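Local coordinates for protein transcriptional regulator, LacI family (Arthrobacter sp., PDB 4RKQ) that probably binds a small sugar-like effector and regulates transcription in response to it, at residues G13-S17 with R44-V48; L61-E65 with Q84-L89; A132-A136 with P147-G152. All blocks are in the same frame, centred on the assembly; numbering follows the deposited sequence.

Contact 1 of 3, residues G13-S17 with R44-V48; sequences GARTS and RGWHV
Thr16 O accepts the N-H of His47 (N to O 2.9 Å); Trp46 CA makes a C-H...O contact with it at 3.4 Å. This is the parallel pairing by which strands 17-22 and 47-52 begin. Arg15 makes the second polar link, its NH1 reaching Gly45 O at 3.1 Å in the carbonyl plane, on a lone pair. NE bonds Gly13 O at 2.8 Å and NH2 bonds Gln12 O, so three bonds fix the guanidinium. Gly45, just after helix 29-43, closes it in a Schellman motif with positive phi, and a beta carbon there would collide with Arg15 NH1. Thr16 lies alongside Trp46, CB over the five-membered ring 3.7 Å from its centroid; with CG2 anti to the backbone N (OG1 chi1 -67°), that methyl covers the indole, whose other face meets Arg44 CD. A water joins Arg15 N (2.9 Å) to His47 NE2 (3.1 Å), and the His47 ring also meets His66 of the second subunit, with nearly parallel planes. One direct bond is purely backbone and would probably survive many side-chain changes; the other depends on the arginine's guanidinium, while Thr16 and Trp46 add a CH-pi contact over the indole face.

Contact 2 of 3, residues L61-E65 with Q84-L89; sequences LDAVE and QAQTVL
Val64 and Leu61 supply most of the apolar contact with helix 82-89. Val64 splits its methyls: CG2 rests on Ala85 CB at 3.7 Å, while CG1 presses against Leu89 CG at 3.6 Å and reaches Val88 CG1 at 4.1 Å. Leu61, with CG anti to the backbone N (chi1 -177°), sends CD1 across to the backbone N of Ala85 at 3.6 Å and to Val88 CG2 at 3.9 Å. A single methyl probably suits position 85, since Val64 CG2 and Leu61 CD1 both come close to it.

Mixed contacts border this apolar group. Gln84 crosses Leu61 at about a right angle and brings NE2 to 3.6 Å from CD2, a van der Waals touch. Glu65 lends its methylene, CG lying 4.1 Å from Val88 CG1. The aliphatic parts of both cover the apolar group while their polar ends can stay at the exposed margin.

Backbone bonds such as Glu65 N to Leu61 O run within each helix, and the two segments meet by van der Waals packing. The axes of segments 61-65 and 84-89 approach to 9.3 Å, only 13° from parallel. Two nearly parallel helices, each leading on to a parallel strand, 73-76 and 94-97, are the arrangement of successive beta-alpha-beta crossovers in the Rossmann-like N-terminal lobe of a periplasmic-binding-protein fold.

Contact 3 of 3, residues A132-A136 with P147-G152; sequences AYLEA and PCTVRG. With EDO (1,2-ethanediol), chain F.
A bend at chi2 (71°) turns the carboxylate of Glu135 toward Thr149, whose OG1 sits between its own backbone N and carbonyl carbon (chi1 65°) and so faces both the glutamate and the first turn of the helix. The two side chains approach from opposite directions. Thr149 OG1 gives its hydrogen to Glu135 OE1 at 2.8 Å, on the syn side of that oxygen and somewhat out of the carboxylate plane. The other oxygen, OE2, is reached from well above that plane by Thr149 N at 3.0 Å in a nearly straight bond (175°), with Cys148 N adding a weak one. Tyr133 OH and Ala136 N each add a weak bond to OE1, so five donors, three of them weak, surround this buried acid.

Thr149 is also the N-cap of helix 150-161: its OG1 accepts from Gly152 N at 3.0 Å. Strand 131-136, this helix and strand 166-171 form a beta-alpha-beta unit of the second lobe of the periplasmic-binding-protein-like fold, and the acid ties the strand's end to the helix start, whose dipole would probably favour its negative charge. With an alanine in place of Glu135, Thr149 N and OG1 would probably lose their acceptor, and the start of the helix would be less firmly fixed to the strand.

Gly152 suits its place because a beta carbon would clash with OE2; its CA packs 3.4 Å from Tyr133 OH. The tyrosine hydroxyl also touches Arg151 CG at 3.6 Å. Arg151 turns its guanidinium away to Phe198, bonding the carbonyl and making a cation-pi contact with the ring. NH1 and NH2 of Arg151 both donate to O2 of 1,2-ethanediol, probably from the crystallisation liquor, each at 3.0 Å; Asn27, Asn199 and Asp227 bond it too.

Overall arrangement
The contacts follow one another along the chain without overlap. Contacts 1 and 2 lie on the same side of the chain's centre, their own centres 21 Å apart and nearest atoms about 9 Å apart; strand 47-52 of contact 1 is followed directly by helix 60-67 of contact 2. Contact 3 belongs to the other lobe, with its centre 39 Å from that of contact 1 and 28 Å from that of contact 2. Of the three, contact 3 holds the ethanediol; Asn27 from the early part of the chain and Asn199 and Asp227 from later parts bond it too. This molecule, probably a crystallisation additive, sits where residues from both lobes meet, consistent with an effector pocket.

Contact 1 of 3, residues G13-S17 with R44-V48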
ATOM      1  N   GLY A  13     -24.319 -15.704 -16.665  1.00 37.85           N
ATOM      2  CA  GLY A  13     -23.250 -16.687 -16.500  1.00 54.74           C
ATOM      3  C   GLY A  13     -22.682 -16.615 -15.098  1.00 67.21           C
ATOM      4  O   GLY A  13     -22.167 -15.566 -14.706  1.00 30.06           O
ATOM      5  N   ALA A  14     -22.797 -17.713 -14.345  1.00 48.08           N
ATOM      6  CA  ALA A  14     -22.155 -17.838 -13.028  1.00 48.30           C
ATOM      7  C   ALA A  14     -20.627 -17.744 -13.175  1.00 33.81           C
ATOM      8  O   ALA A  14     -20.035 -18.362 -14.059  1.00 35.28           O
ATOM      9  CB  ALA A  14     -22.552 -19.150 -12.359  1.00 59.98           C
ATOM     10  N   ARG A  15     -20.004 -16.983 -12.289  1.00 27.04           N
ATOM     11  CA  ARG A  15     -18.633 -16.533 -12.485  1.00 25.49           C
ATOM     12  C   ARG A  15     -17.664 -17.279 -11.608  1.00 25.73           C
ATOM     13  O   ARG A  15     -18.003 -17.654 -10.493  1.00 23.85           O
ATOM     14  CB  ARG A  15     -18.504 -15.041 -12.177  1.00 24.34           C
ATOM     15  CG  ARG A  15     -19.411 -14.141 -13.012  1.00 35.06           C
ATOM     16  CD  ARG A  15     -19.254 -14.425 -14.511  1.00 41.56           C
ATOM     17  NE  ARG A  15     -20.189 -13.645 -15.340  1.00 31.21           N
ATOM     18  CZ  ARG A  15     -19.970 -12.408 -15.756  1.00 35.78           C
ATOM     19  NH1 ARG A  15     -18.859 -11.765 -15.414  1.00 32.78           N
ATOM     20  NH2 ARG A  15     -20.889 -11.793 -16.497  1.00 34.31           N
ATOM     21  N   THR A  16     -16.468 -17.466 -12.140  1.00 23.23           N
ATOM     22  CA  THR A  16     -15.351 -17.944 -11.386  1.00 20.36           C
ATOM     23  C   THR A  16     -15.022 -17.006 -10.243  1.00 18.32           C
ATOM     24  O   THR A  16     -15.070 -15.794 -10.373  1.00 19.41           O
ATOM     25  CB  THR A  16     -14.132 -18.084 -12.292  1.00 20.36           C
ATOM     26  OG1 THR A  16     -14.394 -19.122 -13.201  1.00 23.94           O
ATOM     27  CG2 THR A  16     -12.851 -18.410 -11.494  1.00 19.91           C
ATOM     28  N   SER A  17     -14.706 -17.598  -9.104  1.00 15.24           N
ATOM     29  CA  SER A  17     -14.366 -16.849  -7.924  1.00 13.06           C
ATOM     30  C   SER A  17     -12.983 -17.263  -7.499  1.00 16.33           C
ATOM     31  O   SER A  17     -12.715 -18.433  -7.389  1.00 17.31           O
ATOM     32  CB  SER A  17     -15.373 -17.183  -6.815  1.00 21.02           C
ATOM     33  OG  SER A  17     -14.924 -16.606  -5.601  1.00 22.18           O
ATOM     34  N   ARG A  44     -11.428 -10.498 -16.660  1.00 15.01           N
ATOM     35  CA  ARG A  44     -11.951 -11.765 -17.159  1.00 11.97           C
ATOM     36  C   ARG A  44     -13.352 -12.035 -16.665  1.00 12.62           C
ATOM     37  O   ARG A  44     -13.919 -13.137 -16.937  1.00 19.08           O
ATOM     38  CB  ARG A  44     -11.038 -12.933 -16.766  1.00 22.62           C
ATOM     39  CG  ARG A  44      -9.603 -12.850 -17.249  1.00 22.77           C
ATOM     40  CD  ARG A  44      -8.912 -14.174 -17.028  1.00 25.10           C
ATOM     41  NE  ARG A  44      -9.440 -15.193 -17.926  1.00 33.25           N
ATOM     42  CZ  ARG A  44      -8.930 -15.436 -19.137  1.00 33.46           C
ATOM     43  NH1 ARG A  44      -7.869 -14.751 -19.566  1.00 22.82           N
ATOM     44  NH2 ARG A  44      -9.482 -16.370 -19.896  1.00 44.38           N
ATOM     45  N   GLY A  45     -13.961 -11.097 -15.960  1.00 16.42           N
ATOM     46  CA  GLY A  45     -15.309 -11.281 -15.409  1.00 19.50           C
ATOM     47  C   GLY A  45     -15.367 -12.102 -14.136  1.00 16.78           C
ATOM     48  O   GLY A  45     -16.424 -12.578 -13.742  1.00 18.27           O
ATOM     49  N   TRP A  46     -14.211 -12.331 -13.549  1.00 15.90           N
ATOM     50  CA  TRP A  46     -14.106 -13.120 -12.311  1.00 16.83           C
ATOM     51  C   TRP A  46     -14.410 -12.255 -11.052  1.00 19.33           C
ATOM     52  O   TRP A  46     -14.212 -11.049 -11.057  1.00 20.09           O
ATOM     53  CB  TRP A  46     -12.699 -13.666 -12.220  1.00 14.27           C
ATOM     54  CG  TRP A  46     -12.337 -14.660 -13.209  1.00 15.75           C
ATOM     55  CD1 TRP A  46     -13.135 -15.203 -14.196  1.00 19.42           C
ATOM     56  CD2 TRP A  46     -11.078 -15.337 -13.284  1.00 17.60           C
ATOM     57  NE1 TRP A  46     -12.412 -16.158 -14.888  1.00 23.98           N
ATOM     58  CE2 TRP A  46     -11.145 -16.226 -14.375  1.00 24.34           C
ATOM     59  CE3 TRP A  46      -9.874 -15.235 -12.559  1.00 17.05           C
ATOM     60  CZ2 TRP A  46     -10.086 -17.049 -14.726  1.00 26.96           C
ATOM     61  CZ3 TRP A  46      -8.808 -16.017 -12.942  1.00 29.78           C
ATOM     62  CH2 TRP A  46      -8.936 -16.940 -14.002  1.00 24.05           C
ATOM     63  N   HIS A  47     -14.899 -12.899  -9.996  1.00 17.91           N
ATOM     64  CA  HIS A  47     -15.011 -12.296  -8.670  1.00 20.15           C
ATOM     65  C   HIS A  47     -13.692 -12.577  -7.950  1.00 20.90           C
ATOM     66  O   HIS A  47     -13.153 -13.683  -8.097  1.00 16.18           O
ATOM     67  CB  HIS A  47     -16.054 -13.047  -7.821  1.00 30.92           C
ATOM     68  CG  HIS A  47     -17.463 -13.025  -8.328  1.00 43.88           C
ATOM     69  ND1 HIS A  47     -18.218 -11.877  -8.394  1.00 35.13           N
ATOM     70  CD2 HIS A  47     -18.298 -14.043  -8.653  1.00 39.23           C
ATOM     71  CE1 HIS A  47     -19.436 -12.175  -8.806  1.00 50.23           C
ATOM     72  NE2 HIS A  47     -19.512 -13.482  -8.973  1.00 63.22           N
ATOM     73  N   VAL A  48     -13.208 -11.644  -7.128  1.00 19.92           N
ATOM     74  CA  VAL A  48     -12.001 -11.848  -6.328  1.00 14.73           C
ATOM     75  C   VAL A  48     -12.271 -11.359  -4.896  1.00 18.77           C
ATOM     76  O   VAL A  48     -12.880 -10.298  -4.674  1.00 15.38           O
ATOM     77  CB  VAL A  48     -10.779 -11.063  -6.856  1.00 17.87           C
ATOM     78  CG1 VAL A  48      -9.525 -11.353  -6.032  1.00 27.25           C
ATOM     79  CG2 VAL A  48     -10.492 -11.375  -8.314  1.00 30.97           C
TER
HETATM   80  O   HOH W   1     -21.479 -15.327 -10.409  1.00 35.02           O

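Contact 2 of 3, residues L61-E65 with Q84-L89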
ATOM      1  N   LEU A  61      -2.237 -21.093   5.874  1.00 13.15           N
ATOM      2  CA  LEU A  61      -3.193 -22.185   5.878  1.00 16.64           C
ATOM      3  C   LEU A  61      -4.571 -21.739   6.372  1.00 15.35           C
ATOM      4  O   LEU A  61      -5.602 -22.105   5.782  1.00 13.59           O
ATOM      5  CB  LEU A  61      -2.658 -23.389   6.687  1.00 14.00           C
ATOM      6  CG  LEU A  61      -3.471 -24.642   6.743  1.00 21.39           C
ATOM      7  CD1 LEU A  61      -3.588 -25.162   5.310  1.00 23.91           C
ATOM      8  CD2 LEU A  61      -2.814 -25.677   7.649  1.00 27.51           C
ATOM      9  N   ASP A  62      -4.620 -20.939   7.418  1.00 17.58           N
ATOM     10  CA  ASP A  62      -5.893 -20.399   7.880  1.00 16.57           C
ATOM     11  C   ASP A  62      -6.600 -19.580   6.761  1.00 13.23           C
ATOM     12  O   ASP A  62      -7.815 -19.635   6.638  1.00 15.46           O
ATOM     13  CB  ASP A  62      -5.700 -19.467   9.049  1.00 18.24           C
ATOM     14  CG  ASP A  62      -5.223 -20.185  10.296  1.00 39.03           C
ATOM     15  OD1 ASP A  62      -5.782 -21.248  10.613  1.00 30.06           O
ATOM     16  OD2 ASP A  62      -4.304 -19.675  10.961  1.00 21.85           O
ATOM     17  N   ALA A  63      -5.816 -18.835   5.989  1.00 14.16           N
ATOM     18  CA  ALA A  63      -6.364 -18.016   4.941  1.00 12.74           C
ATOM     19  C   ALA A  63      -7.024 -18.916   3.918  1.00 15.41           C
ATOM     20  O   ALA A  63      -8.154 -18.685   3.528  1.00 15.31           O
ATOM     21  CB  ALA A  63      -5.296 -17.147   4.300  1.00 14.00           C
ATOM     22  N   VAL A  64      -6.349 -19.987   3.549  1.00 13.27           N
ATOM     23  CA  VAL A  64      -6.878 -20.916   2.543  1.00 14.65           C
ATOM     24  C   VAL A  64      -8.080 -21.652   3.070  1.00 14.41           C
ATOM     25  O   VAL A  64      -9.054 -21.785   2.361  1.00 14.62           O
ATOM     26  CB  VAL A  64      -5.816 -21.898   2.052  1.00 15.45           C
ATOM     27  CG1 VAL A  64      -6.454 -23.019   1.233  1.00 18.43           C
ATOM     28  CG2 VAL A  64      -4.774 -21.159   1.228  1.00 15.41           C
ATOM     29  N   GLU A  65      -8.050 -22.084   4.335  1.00 14.15           N
ATOM     30  CA  GLU A  65      -9.228 -22.669   4.966  1.00 12.00           C
ATOM     31  C   GLU A  65     -10.467 -21.805   4.948  1.00 15.95           C
ATOM     32  O   GLU A  65     -11.577 -22.290   4.697  1.00 14.89           O
ATOM     33  CB  GLU A  65      -8.930 -23.098   6.422  1.00 19.14           C
ATOM     34  CG  GLU A  65      -8.080 -24.362   6.438  1.00 24.89           C
ATOM     35  CD  GLU A  65      -7.645 -24.807   7.816  1.00 60.13           C
ATOM     36  OE1 GLU A  65      -7.840 -24.055   8.793  1.00 50.42           O
ATOM     37  OE2 GLU A  65      -7.079 -25.914   7.902  1.00 51.93           O
ATOM     38  N   GLN A  84       0.202 -28.077   2.459  1.00 20.39           N
ATOM     39  CA  GLN A  84      -0.971 -28.282   3.283  1.00 17.53           C
ATOM     40  C   GLN A  84      -2.203 -27.539   2.754  1.00 14.76           C
ATOM     41  O   GLN A  84      -3.306 -28.055   2.789  1.00 15.20           O
ATOM     42  CB  GLN A  84      -0.705 -27.840   4.716  1.00 24.28           C
ATOM     43  CG  GLN A  84       0.312 -28.730   5.439  1.00 44.78           C
ATOM     44  CD  GLN A  84       0.699 -28.203   6.808  1.00 50.72           C
ATOM     45  OE1 GLN A  84       1.817 -27.751   7.017  1.00 70.98           O
ATOM     46  NE2 GLN A  84      -0.236 -28.254   7.746  1.00 48.76           N
ATOM     47  N   ALA A  85      -2.003 -26.325   2.273  1.00 11.16           N
ATOM     48  CA  ALA A  85      -3.103 -25.580   1.652  1.00 14.57           C
ATOM     49  C   ALA A  85      -3.666 -26.270   0.385  1.00 13.44           C
ATOM     50  O   ALA A  85      -4.882 -26.302   0.186  1.00 12.25           O
ATOM     51  CB  ALA A  85      -2.662 -24.167   1.342  1.00 12.92           C
ATOM     52  N   GLN A  86      -2.818 -26.826  -0.470  1.00 11.33           N
ATOM     53  CA  GLN A  86      -3.363 -27.539  -1.629  1.00 17.44           C
ATOM     54  C   GLN A  86      -4.144 -28.762  -1.177  1.00 21.51           C
ATOM     55  O   GLN A  86      -5.154 -29.148  -1.787  1.00 15.59           O
ATOM     56  CB  GLN A  86      -2.270 -27.919  -2.627  1.00 13.41           C
ATOM     57  CG  GLN A  86      -2.799 -28.566  -3.906  1.00 18.22           C
ATOM     58  CD  GLN A  86      -3.690 -27.621  -4.703  1.00 14.10           C
ATOM     59  OE1 GLN A  86      -3.215 -26.756  -5.447  1.00 15.29           O
ATOM     60  NE2 GLN A  86      -5.002 -27.753  -4.511  1.00 16.66           N
ATOM     61  N   THR A  87      -3.695 -29.394  -0.108  1.00 15.38           N
ATOM     62  CA  THR A  87      -4.469 -30.525   0.457  1.00 15.96           C
ATOM     63  C   THR A  87      -5.885 -30.121   0.884  1.00 15.28           C
ATOM     64  O   THR A  87      -6.871 -30.812   0.571  1.00 16.96           O
ATOM     65  CB  THR A  87      -3.678 -31.219   1.605  1.00 21.87           C
ATOM     66  OG1 THR A  87      -2.460 -31.701   1.052  1.00 20.29           O
ATOM     67  CG2 THR A  87      -4.445 -32.372   2.213  1.00 24.61           C
ATOM     68  N   VAL A  88      -5.987 -28.986   1.543  1.00 14.38           N
ATOM     69  CA  VAL A  88      -7.277 -28.451   1.965  1.00 13.45           C
ATOM     70  C   VAL A  88      -8.103 -28.182   0.720  1.00 16.43           C
ATOM     71  O   VAL A  88      -9.281 -28.566   0.622  1.00 14.70           O
ATOM     72  CB  VAL A  88      -7.064 -27.149   2.781  1.00 15.38           C
ATOM     73  CG1 VAL A  88      -8.329 -26.315   2.890  1.00 19.59           C
ATOM     74  CG2 VAL A  88      -6.516 -27.457   4.177  1.00 21.29           C
ATOM     75  N   LEU A  89      -7.478 -27.546  -0.269  1.00 12.54           N
ATOM     76  CA  LEU A  89      -8.230 -27.185  -1.471  1.00 14.07           C
ATOM     77  C   LEU A  89      -8.669 -28.355  -2.334  1.00 17.23           C
ATOM     78  O   LEU A  89      -9.577 -28.173  -3.157  1.00 17.58           O
ATOM     79  CB  LEU A  89      -7.425 -26.181  -2.323  1.00 18.22           C
ATOM     80  CG  LEU A  89      -7.491 -24.738  -1.789  1.00 15.63           C
ATOM     81  CD1 LEU A  89      -6.307 -23.922  -2.327  1.00 18.86           C
ATOM     82  CD2 LEU A  89      -8.790 -24.000  -2.101  1.00 17.14           C
TER

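Contact 3 of 3, residues A132-A136 with P147-G152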
ATOM      1  N   ALA A 132      27.291  -3.741   1.822  1.00 24.23           N
ATOM      2  CA  ALA A 132      26.539  -4.386   2.908  1.00 22.57           C
ATOM      3  C   ALA A 132      25.231  -4.893   2.350  1.00 19.60           C
ATOM      4  O   ALA A 132      24.706  -4.304   1.417  1.00 21.70           O
ATOM      5  CB  ALA A 132      26.306  -3.436   4.050  1.00 21.67           C
ATOM      6  N   TYR A 133      24.773  -6.041   2.850  1.00 21.87           N
ATOM      7  CA  TYR A 133      23.469  -6.607   2.444  1.00 16.76           C
ATOM      8  C   TYR A 133      22.640  -6.580   3.696  1.00 20.13           C
ATOM      9  O   TYR A 133      23.080  -7.034   4.724  1.00 23.48           O
ATOM     10  CB  TYR A 133      23.565  -8.052   1.933  1.00 20.99           C
ATOM     11  CG  TYR A 133      22.190  -8.631   1.657  1.00 24.97           C
ATOM     12  CD1 TYR A 133      21.398  -8.138   0.637  1.00 30.93           C
ATOM     13  CD2 TYR A 133      21.672  -9.637   2.462  1.00 25.53           C
ATOM     14  CE1 TYR A 133      20.117  -8.648   0.409  1.00 32.29           C
ATOM     15  CE2 TYR A 133      20.415 -10.162   2.235  1.00 27.62           C
ATOM     16  CZ  TYR A 133      19.643  -9.675   1.218  1.00 41.98           C
ATOM     17  OH  TYR A 133      18.386 -10.219   1.040  1.00 38.68           O
ATOM     18  N   LEU A 134      21.449  -6.025   3.598  1.00 18.84           N
ATOM     19  CA  LEU A 134      20.558  -5.954   4.720  1.00 19.05           C
ATOM     20  C   LEU A 134      19.465  -6.998   4.498  1.00 25.69           C
ATOM     21  O   LEU A 134      18.675  -6.898   3.589  1.00 21.01           O
ATOM     22  CB  LEU A 134      19.983  -4.542   4.825  1.00 23.36           C
ATOM     23  CG  LEU A 134      18.771  -4.434   5.752  1.00 26.37           C
ATOM     24  CD1 LEU A 134      19.120  -4.829   7.175  1.00 22.87           C
ATOM     25  CD2 LEU A 134      18.242  -3.028   5.655  1.00 24.51           C
ATOM     26  N   GLU A 135      19.402  -7.953   5.406  1.00 19.51           N
ATOM     27  CA  GLU A 135      18.575  -9.140   5.279  1.00 19.43           C
ATOM     28  C   GLU A 135      17.329  -8.935   6.132  1.00 22.64           C
ATOM     29  O   GLU A 135      17.404  -8.340   7.180  1.00 25.33           O
ATOM     30  CB  GLU A 135      19.404 -10.315   5.849  1.00 28.33           C
ATOM     31  CG  GLU A 135      18.719 -11.650   6.013  1.00 29.04           C
ATOM     32  CD  GLU A 135      18.440 -12.288   4.683  1.00 44.49           C
ATOM     33  OE1 GLU A 135      17.665 -11.686   3.920  1.00 32.25           O
ATOM     34  OE2 GLU A 135      18.986 -13.379   4.401  1.00 30.73           O
ATOM     35  N   ALA A 136      16.204  -9.510   5.735  1.00 23.07           N
ATOM     36  CA  ALA A 136      15.012  -9.502   6.595  1.00 18.21           C
ATOM     37  C   ALA A 136      15.102 -10.745   7.513  1.00 22.40           C
ATOM     38  O   ALA A 136      15.251 -11.876   7.020  1.00 25.53           O
ATOM     39  CB  ALA A 136      13.782  -9.578   5.735  1.00 20.98           C
ATOM     40  N   PRO A 147      23.142 -15.459   6.493  1.00 37.90           N
ATOM     41  CA  PRO A 147      21.994 -15.189   5.608  1.00 32.57           C
ATOM     42  C   PRO A 147      20.946 -16.278   5.727  1.00 44.99           C
ATOM     43  O   PRO A 147      21.292 -17.452   5.586  1.00 36.85           O
ATOM     44  CB  PRO A 147      22.597 -15.194   4.190  1.00 33.19           C
ATOM     45  CG  PRO A 147      24.066 -15.298   4.358  1.00 44.29           C
ATOM     46  CD  PRO A 147      24.346 -15.828   5.731  1.00 52.41           C
ATOM     47  N   CYS A 148      19.691 -15.885   5.974  1.00 31.02           N
ATOM     48  CA  CYS A 148      18.582 -16.836   6.161  1.00 57.97           C
ATOM     49  C   CYS A 148      17.557 -16.961   5.017  1.00 39.62           C
ATOM     50  O   CYS A 148      16.889 -17.976   4.943  1.00 55.11           O
ATOM     51  CB  CYS A 148      17.842 -16.533   7.454  1.00 37.21           C
ATOM     52  SG  CYS A 148      17.514 -14.785   7.782  1.00 58.05           S
ATOM     53  N   THR A 149      17.418 -15.961   4.147  1.00 27.04           N
ATOM     54  CA  THR A 149      16.446 -16.046   3.065  1.00 29.99           C
ATOM     55  C   THR A 149      17.069 -16.577   1.795  1.00 28.58           C
ATOM     56  O   THR A 149      18.250 -16.527   1.599  1.00 25.47           O
ATOM     57  CB  THR A 149      15.762 -14.702   2.779  1.00 27.08           C
ATOM     58  OG1 THR A 149      16.708 -13.740   2.289  1.00 23.89           O
ATOM     59  CG2 THR A 149      15.100 -14.193   4.030  1.00 23.96           C
ATOM     60  N   VAL A 150      16.245 -17.079   0.894  1.00 25.36           N
ATOM     61  CA  VAL A 150      16.762 -17.561  -0.366  1.00 25.65           C
ATOM     62  C   VAL A 150      17.462 -16.448  -1.126  1.00 22.58           C
ATOM     63  O   VAL A 150      18.533 -16.639  -1.699  1.00 25.13           O
ATOM     64  CB  VAL A 150      15.615 -18.129  -1.221  1.00 26.97           C
ATOM     65  CG1 VAL A 150      16.102 -18.481  -2.617  1.00 23.14           C
ATOM     66  CG2 VAL A 150      15.007 -19.342  -0.496  1.00 27.00           C
ATOM     67  N   ARG A 151      16.855 -15.270  -1.137  1.00 25.22           N
ATOM     68  CA  ARG A 151      17.405 -14.185  -1.934  1.00 17.96           C
ATOM     69  C   ARG A 151      18.686 -13.730  -1.290  1.00 22.62           C
ATOM     70  O   ARG A 151      19.650 -13.472  -1.995  1.00 25.66           O
ATOM     71  CB  ARG A 151      16.407 -13.032  -2.143  1.00 22.99           C
ATOM     72  CG  ARG A 151      16.073 -12.194  -0.922  1.00 23.26           C
ATOM     73  CD  ARG A 151      15.031 -11.130  -1.283  1.00 22.50           C
ATOM     74  NE  ARG A 151      13.710 -11.728  -1.458  1.00 25.10           N
ATOM     75  CZ  ARG A 151      12.573 -11.041  -1.544  1.00 21.58           C
ATOM     76  NH1 ARG A 151      12.570  -9.706  -1.476  1.00 24.33           N
ATOM     77  NH2 ARG A 151      11.432 -11.688  -1.687  1.00 23.62           N
ATOM     78  N   GLY A 152      18.689 -13.693   0.040  1.00 23.09           N
ATOM     79  CA  GLY A 152      19.855 -13.283   0.824  1.00 22.90           C
ATOM     80  C   GLY A 152      21.027 -14.236   0.639  1.00 23.48           C
ATOM     81  O   GLY A 152      22.158 -13.789   0.507  1.00 22.75           O
TER
HETATM   82  C1  EDO F 402       8.300  -8.881  -0.276  1.00 29.24           C
HETATM   83  O1  EDO F 402       8.525  -7.459  -0.322  1.00 25.78           O
HETATM   84  C2  EDO F 402       8.344  -9.489  -1.660  1.00 36.97           C
HETATM   85  O2  EDO F 402       9.696  -9.327  -2.108  1.00 23.36           O